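Local coordinates for ribose 5-phosphate isomerase RpiB (Thermoanaerobacter tengcongensis, PDB 4EGS), which probably removes phosphate from phosphotyrosine through its N-terminal low-molecular-weight phosphatase domain, the part in this crystal, while the full-length protein probably also interconverts aldoses and ketoses, at residues A[122-127]-A[136-141]; A[152-157]-A[163-168]. One frame throughout, in Å; residues are numbered along the deposited sequence.

How the contacts relate
Most touching residues in both contacts are buried in the fold, but Lys124 in contact 1 is partly exposed and Glu152 in contact 2 is exposed; the two centres lie 20 Å apart, and the contacts do not touch. Contact 1 packs helix 121-130 on the edge strand 138-140, burying 241 Å² mainly through the alkyl parts of Lys124, Ile138 and Leu127. In contact 2, next along the chain, Glu152 and Pro154 of the loop after that strand meet Thr165 of helix 159-179 over 96 Å²; separately, a water links Glu152 to Glu168, the latter bond weak. Contact 1 belongs to a beta-alpha-beta unit, whereas contact 2 lies beside the anion pocket, on the loop carrying Asp153, the predicted proton donor.

Contact 1 of 2, residues A[122-127]-A[136-141]; sequences SHKRSL and DKIFTI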
loop_
_atom_site.group_PDB
_atom_site.type_symbol
_atom_site.label_atom_id
_atom_site.label_comp_id
_atom_site.label_asym_id
_atom_site.label_seq_id
_atom_site.Cartn_x
_atom_site.Cartn_y
_atom_site.Cartn_z
ATOM N N SER A 122 14.271 19.465 6.991
ATOM C CA SER A 122 14.287 20.757 6.317
ATOM C C SER A 122 13.354 20.748 5.114
ATOM O O SER A 122 12.572 21.679 4.914
ATOM C CB SER A 122 15.706 21.106 5.867
ATOM O OG SER A 122 16.182 20.176 4.909
ATOM N N HIS A 123 13.444 19.691 4.312
ATOM C CA HIS A 123 12.596 19.547 3.137
ATOM C C HIS A 123 11.140 19.397 3.559
ATOM O O HIS A 123 10.239 19.935 2.916
ATOM C CB HIS A 123 13.023 18.336 2.305
ATOM C CG HIS A 123 14.491 18.287 2.010
ATOM N ND1 HIS A 123 15.301 17.259 2.439
ATOM C CD2 HIS A 123 15.293 19.139 1.327
ATOM C CE1 HIS A 123 16.540 17.479 2.033
ATOM N NE2 HIS A 123 16.561 18.613 1.357
ATOM N N LYS A 124 10.918 18.662 4.645
ATOM C CA LYS A 124 9.576 18.468 5.181
ATOM C C LYS A 124 8.961 19.789 5.626
ATOM O O LYS A 124 7.837 20.118 5.246
ATOM C CB LYS A 124 9.600 17.491 6.358
ATOM C CG LYS A 124 8.276 17.404 7.102
ATOM C CD LYS A 124 8.397 16.582 8.372
ATOM C CE LYS A 124 7.109 16.629 9.175
ATOM N NZ LYS A 124 7.229 15.891 10.463
ATOM N N ARG A 125 9.704 20.542 6.432
ATOM C CA ARG A 125 9.224 21.819 6.949
ATOM C C ARG A 125 8.920 22.818 5.837
ATOM O O ARG A 125 7.888 23.490 5.864
ATOM C CB ARG A 125 10.224 22.428 7.934
ATOM C CG ARG A 125 9.879 23.858 8.312
ATOM C CD ARG A 125 10.605 24.324 9.558
ATOM N NE ARG A 125 10.001 25.546 10.080
ATOM C CZ ARG A 125 8.961 25.568 10.907
ATOM N NH1 ARG A 125 8.408 24.433 11.314
ATOM N NH2 ARG A 125 8.472 26.727 11.329
ATOM N N SER A 126 9.824 22.911 4.867
ATOM C CA SER A 126 9.649 23.805 3.727
ATOM C C SER A 126 8.329 23.537 3.014
ATOM O O SER A 126 7.615 24.466 2.636
ATOM C CB SER A 126 10.811 23.651 2.746
ATOM O OG SER A 126 10.588 24.410 1.570
ATOM N N LEU A 127 8.010 22.258 2.844
ATOM C CA LEU A 127 6.775 21.855 2.186
ATOM C C LEU A 127 5.538 22.197 3.020
ATOM O O LEU A 127 4.621 22.852 2.528
ATOM C CB LEU A 127 6.808 20.359 1.857
ATOM C CG LEU A 127 7.807 19.925 0.780
ATOM C CD1 LEU A 127 7.988 18.415 0.784
ATOM C CD2 LEU A 127 7.362 20.404 -0.595
ATOM N N ASP A 136 -0.842 16.472 5.559
ATOM C CA ASP A 136 -1.334 15.193 6.061
ATOM C C ASP A 136 -0.572 14.021 5.448
ATOM O O ASP A 136 -0.446 12.962 6.063
ATOM C CB ASP A 136 -2.833 15.047 5.789
ATOM C CG ASP A 136 -3.429 13.819 6.453
ATOM O OD1 ASP A 136 -4.267 13.144 5.818
ATOM O OD2 ASP A 136 -3.062 13.533 7.612
ATOM N N LYS A 137 -0.064 14.216 4.236
ATOM C CA LYS A 137 0.691 13.173 3.550
ATOM C C LYS A 137 2.183 13.490 3.482
ATOM O O LYS A 137 2.951 12.758 2.859
ATOM C CB LYS A 137 0.122 12.921 2.149
ATOM C CG LYS A 137 -0.054 14.169 1.298
ATOM C CD LYS A 137 -0.782 13.846 0.002
ATOM C CE LYS A 137 -1.041 15.094 -0.824
ATOM N NZ LYS A 137 -1.772 14.777 -2.084
ATOM N N ILE A 138 2.590 14.576 4.134
ATOM C CA ILE A 138 3.997 14.965 4.166
ATOM C C ILE A 138 4.696 14.458 5.423
ATOM O O ILE A 138 4.315 14.806 6.540
ATOM C CB ILE A 138 4.175 16.494 4.098
ATOM C CG1 ILE A 138 3.556 17.053 2.817
ATOM C CG2 ILE A 138 5.650 16.856 4.177
ATOM C CD1 ILE A 138 3.627 18.560 2.711
ATOM N N PHE A 139 5.720 13.634 5.232
ATOM C CA PHE A 139 6.515 13.132 6.345
ATOM C C PHE A 139 7.984 13.048 5.947
ATOM O O PHE A 139 8.324 13.164 4.770
ATOM C CB PHE A 139 6.017 11.755 6.792
ATOM C CG PHE A 139 4.562 11.728 7.163
ATOM C CD1 PHE A 139 3.618 11.224 6.283
ATOM C CD2 PHE A 139 4.136 12.213 8.390
ATOM C CE1 PHE A 139 2.277 11.198 6.622
ATOM C CE2 PHE A 139 2.796 12.191 8.734
ATOM C CZ PHE A 139 1.867 11.683 7.849
ATOM N N THR A 140 8.848 12.851 6.936
ATOM C CA THR A 140 10.271 12.662 6.683
ATOM C C THR A 140 10.553 11.174 6.478
ATOM O O THR A 140 9.838 10.322 7.010
ATOM C CB THR A 140 11.141 13.283 7.814
ATOM O OG1 THR A 140 11.949 14.337 7.277
ATOM C CG2 THR A 140 12.038 12.247 8.480
ATOM N N ILE A 141 11.574 10.868 5.682
ATOM C CA ILE A 141 11.903 9.491 5.324
ATOM C C ILE A 141 12.176 8.598 6.542
ATOM O O ILE A 141 11.906 7.398 6.512
ATOM C CB ILE A 141 13.101 9.443 4.340
ATOM C CG1 ILE A 141 13.255 8.048 3.727
ATOM C CG2 ILE A 141 14.385 9.908 5.012
ATOM C CD1 ILE A 141 12.451 7.849 2.462
#
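Lys124 and Ile138 carry most of this interface, their side chains crossing at a slant where helix 122-127 runs over strand 138-140. Lys124 CG lies 4.0 Å from Ile138 CG2, and the lysine's CD passes 4.0 Å from the backbone N of Thr140. Because CG is anti to the backbone N (chi1 171°) and the chain stays extended beyond it, the methylenes pass across the strand rather than along it. At the root of the same side chain, CB is 4.0 Å from Thr140 OG1. The longer branch of Ile138 rises toward the helix, and its CD1 meets Leu127 CB at 3.8 Å, an apolar contact. The segment axes approach to 7.8 Å at 163°, nearly antiparallel, as expected for the helix of a beta-alpha-beta crossover, here joining strands 115-118 and 138-140. Val128 also touches Ile138, while Leu127 extends the packing to Val40 of strand 36-41. The ammonium of Lys124 pairs with Glu143, whose OE1 also accepts the Thr140 N-H. The lysine therefore works in two ways, its alkyl part packing on the strand while its charge is probably balanced by a carboxylate that also binds the strand's backbone.

Contact 2 of 2, residues A[152-157]-A[163-168]; sequences EDPYGM and KKTAEE
A sparse loop-to-helix contact joins segment 152-157, in the connection after strand 138-140, to the early part of helix 159-179; only 96 Å² is buried between them. The evidence centres on Thr165, whose two branches meet different parts of the loop. Its OG1 lies 3.5 Å from the carbonyl O of Glu152, and its CG2 is 4.5 Å from Pro154 CG, a loose approach of methyl to pyrrolidine ring. At the other end of the contact, one water accepts the N-H of Glu152 at a water-to-N distance of 2.8 Å and donates weakly to Glu168 OE1 at 3.4 Å. The extended Glu168 side chain, with CG anti to the backbone N (chi1 174°), carries its carboxylate to this water, and its OE2 forms a salt bridge with Lys142.

In the low-molecular-weight phosphatase fold this loop brings the general acid to the phosphate-binding loop, and Asp153 is the predicted proton donor here. Together with Cys41 and Arg47 it belongs to the pocket that holds a bicarbonate ion, probably picked up from the crystallisation liquor, and the Pro154 side chain comes within about 4 Å of that ion. Pro154 opens a type II beta turn closed by Met157 N to Pro154 O at 2.9 Å, with Gly156 at a positive phi of 67°. Just ahead of the turn, Asp153 OD1 takes a weak bond from Tyr155 N. Pro154 also touches Cys46 and Arg47, while Thr165 packs on Met50 of helix 47-61 and on Val151.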
loop_
_atom_site.group_PDB
_atom_site.type_symbol
_atom_site.label_atom_id
_atom_site.label_comp_id
_atom_site.label_asym_id
_atom_site.label_seq_id
_atom_site.Cartn_x
_atom_site.Cartn_y
_atom_site.Cartn_z
ATOM N N GLU A 152 21.665 12.503 5.017
ATOM C CA GLU A 152 22.519 13.646 4.702
ATOM C C GLU A 152 22.961 13.706 3.240
ATOM O O GLU A 152 23.050 12.685 2.560
ATOM C CB GLU A 152 23.741 13.665 5.625
ATOM C CG GLU A 152 23.410 13.511 7.106
ATOM C CD GLU A 152 22.792 14.758 7.719
ATOM O OE1 GLU A 152 22.636 15.774 7.007
ATOM O OE2 GLU A 152 22.464 14.723 8.924
ATOM N N ASP A 153 23.243 14.920 2.774
ATOM C CA ASP A 153 23.646 15.169 1.394
ATOM C C ASP A 153 25.062 14.664 1.137
ATOM O O ASP A 153 26.006 15.079 1.811
ATOM C CB ASP A 153 23.572 16.673 1.100
ATOM C CG ASP A 153 23.607 16.991 -0.388
ATOM O OD1 ASP A 153 23.979 16.112 -1.192
ATOM O OD2 ASP A 153 23.266 18.136 -0.753
ATOM N N PRO A 154 25.213 13.760 0.156
ATOM C CA PRO A 154 26.530 13.267 -0.259
ATOM C C PRO A 154 27.201 14.190 -1.281
ATOM O O PRO A 154 28.108 13.754 -1.981
ATOM C CB PRO A 154 26.200 11.922 -0.902
ATOM C CG PRO A 154 24.845 12.129 -1.483
ATOM C CD PRO A 154 24.120 13.031 -0.512
ATOM N N TYR A 155 26.764 15.446 -1.337
ATOM C CA TYR A 155 27.254 16.441 -2.294
ATOM C C TYR A 155 28.785 16.502 -2.373
ATOM O O TYR A 155 29.444 16.946 -1.438
ATOM C CB TYR A 155 26.693 17.830 -1.931
ATOM C CG TYR A 155 26.341 18.675 -3.125
ATOM C CD1 TYR A 155 27.182 19.710 -3.542
ATOM C CD2 TYR A 155 25.172 18.428 -3.847
ATOM C CE1 TYR A 155 26.872 20.483 -4.639
ATOM C CE2 TYR A 155 24.839 19.204 -4.964
ATOM C CZ TYR A 155 25.705 20.229 -5.351
ATOM O OH TYR A 155 25.420 21.015 -6.447
ATOM N N GLY A 156 29.345 16.059 -3.494
ATOM C CA GLY A 156 30.781 16.151 -3.719
ATOM C C GLY A 156 31.616 15.278 -2.801
ATOM O O GLY A 156 32.844 15.395 -2.750
ATOM N N MET A 157 30.943 14.393 -2.078
ATOM C CA MET A 157 31.608 13.493 -1.150
ATOM C C MET A 157 32.174 12.286 -1.889
ATOM O O MET A 157 31.702 11.942 -2.973
ATOM C CB MET A 157 30.623 13.041 -0.071
ATOM C CG MET A 157 30.061 14.164 0.790
ATOM S SD MET A 157 31.314 15.015 1.770
ATOM C CE MET A 157 31.636 16.465 0.763
ATOM N N LYS A 163 27.998 5.604 -1.028
ATOM C CA LYS A 163 27.734 4.198 -0.757
ATOM C C LYS A 163 26.964 4.035 0.544
ATOM O O LYS A 163 25.987 3.292 0.606
ATOM C CB LYS A 163 29.047 3.415 -0.697
ATOM C CG LYS A 163 28.873 1.908 -0.600
ATOM C CD LYS A 163 30.214 1.184 -0.512
ATOM C CE LYS A 163 30.972 1.200 -1.837
ATOM N NZ LYS A 163 31.720 2.467 -2.090
ATOM N N LYS A 164 27.410 4.740 1.579
ATOM C CA LYS A 164 26.767 4.697 2.888
ATOM C C LYS A 164 25.343 5.244 2.822
ATOM O O LYS A 164 24.434 4.715 3.463
ATOM C CB LYS A 164 27.596 5.486 3.906
ATOM C CG LYS A 164 26.983 5.571 5.296
ATOM C CD LYS A 164 26.930 4.209 5.964
ATOM C CE LYS A 164 28.324 3.636 6.166
ATOM N NZ LYS A 164 29.132 4.446 7.118
ATOM N N THR A 165 25.157 6.303 2.039
ATOM C CA THR A 165 23.840 6.905 1.853
ATOM C C THR A 165 22.914 5.956 1.092
ATOM O O THR A 165 21.717 5.871 1.381
ATOM C CB THR A 165 23.945 8.278 1.139
ATOM O OG1 THR A 165 23.741 9.327 2.093
ATOM C CG2 THR A 165 22.913 8.416 0.029
ATOM N N ALA A 166 23.483 5.227 0.138
ATOM C CA ALA A 166 22.731 4.237 -0.624
ATOM C C ALA A 166 22.252 3.080 0.254
ATOM O O ALA A 166 21.138 2.584 0.086
ATOM C CB ALA A 166 23.562 3.720 -1.794
ATOM N N GLU A 167 23.098 2.661 1.189
ATOM C CA GLU A 167 22.764 1.575 2.105
ATOM C C GLU A 167 21.628 1.979 3.041
ATOM O O GLU A 167 20.678 1.220 3.238
ATOM C CB GLU A 167 23.990 1.182 2.922
ATOM C CG GLU A 167 25.179 0.710 2.107
ATOM C CD GLU A 167 26.466 0.842 2.888
ATOM O OE1 GLU A 167 27.528 0.416 2.387
ATOM O OE2 GLU A 167 26.410 1.380 4.011
ATOM N N GLU A 168 21.730 3.176 3.615
ATOM C CA GLU A 168 20.696 3.679 4.513
ATOM C C GLU A 168 19.359 3.770 3.789
ATOM O O GLU A 168 18.333 3.336 4.307
ATOM C CB GLU A 168 21.080 5.041 5.100
ATOM C CG GLU A 168 19.971 5.678 5.932
ATOM C CD GLU A 168 20.443 6.862 6.757
ATOM O OE1 GLU A 168 21.628 6.886 7.151
ATOM O OE2 GLU A 168 19.625 7.770 7.014
HETATM O O HOH W 1 22.481 10.046 6.140
#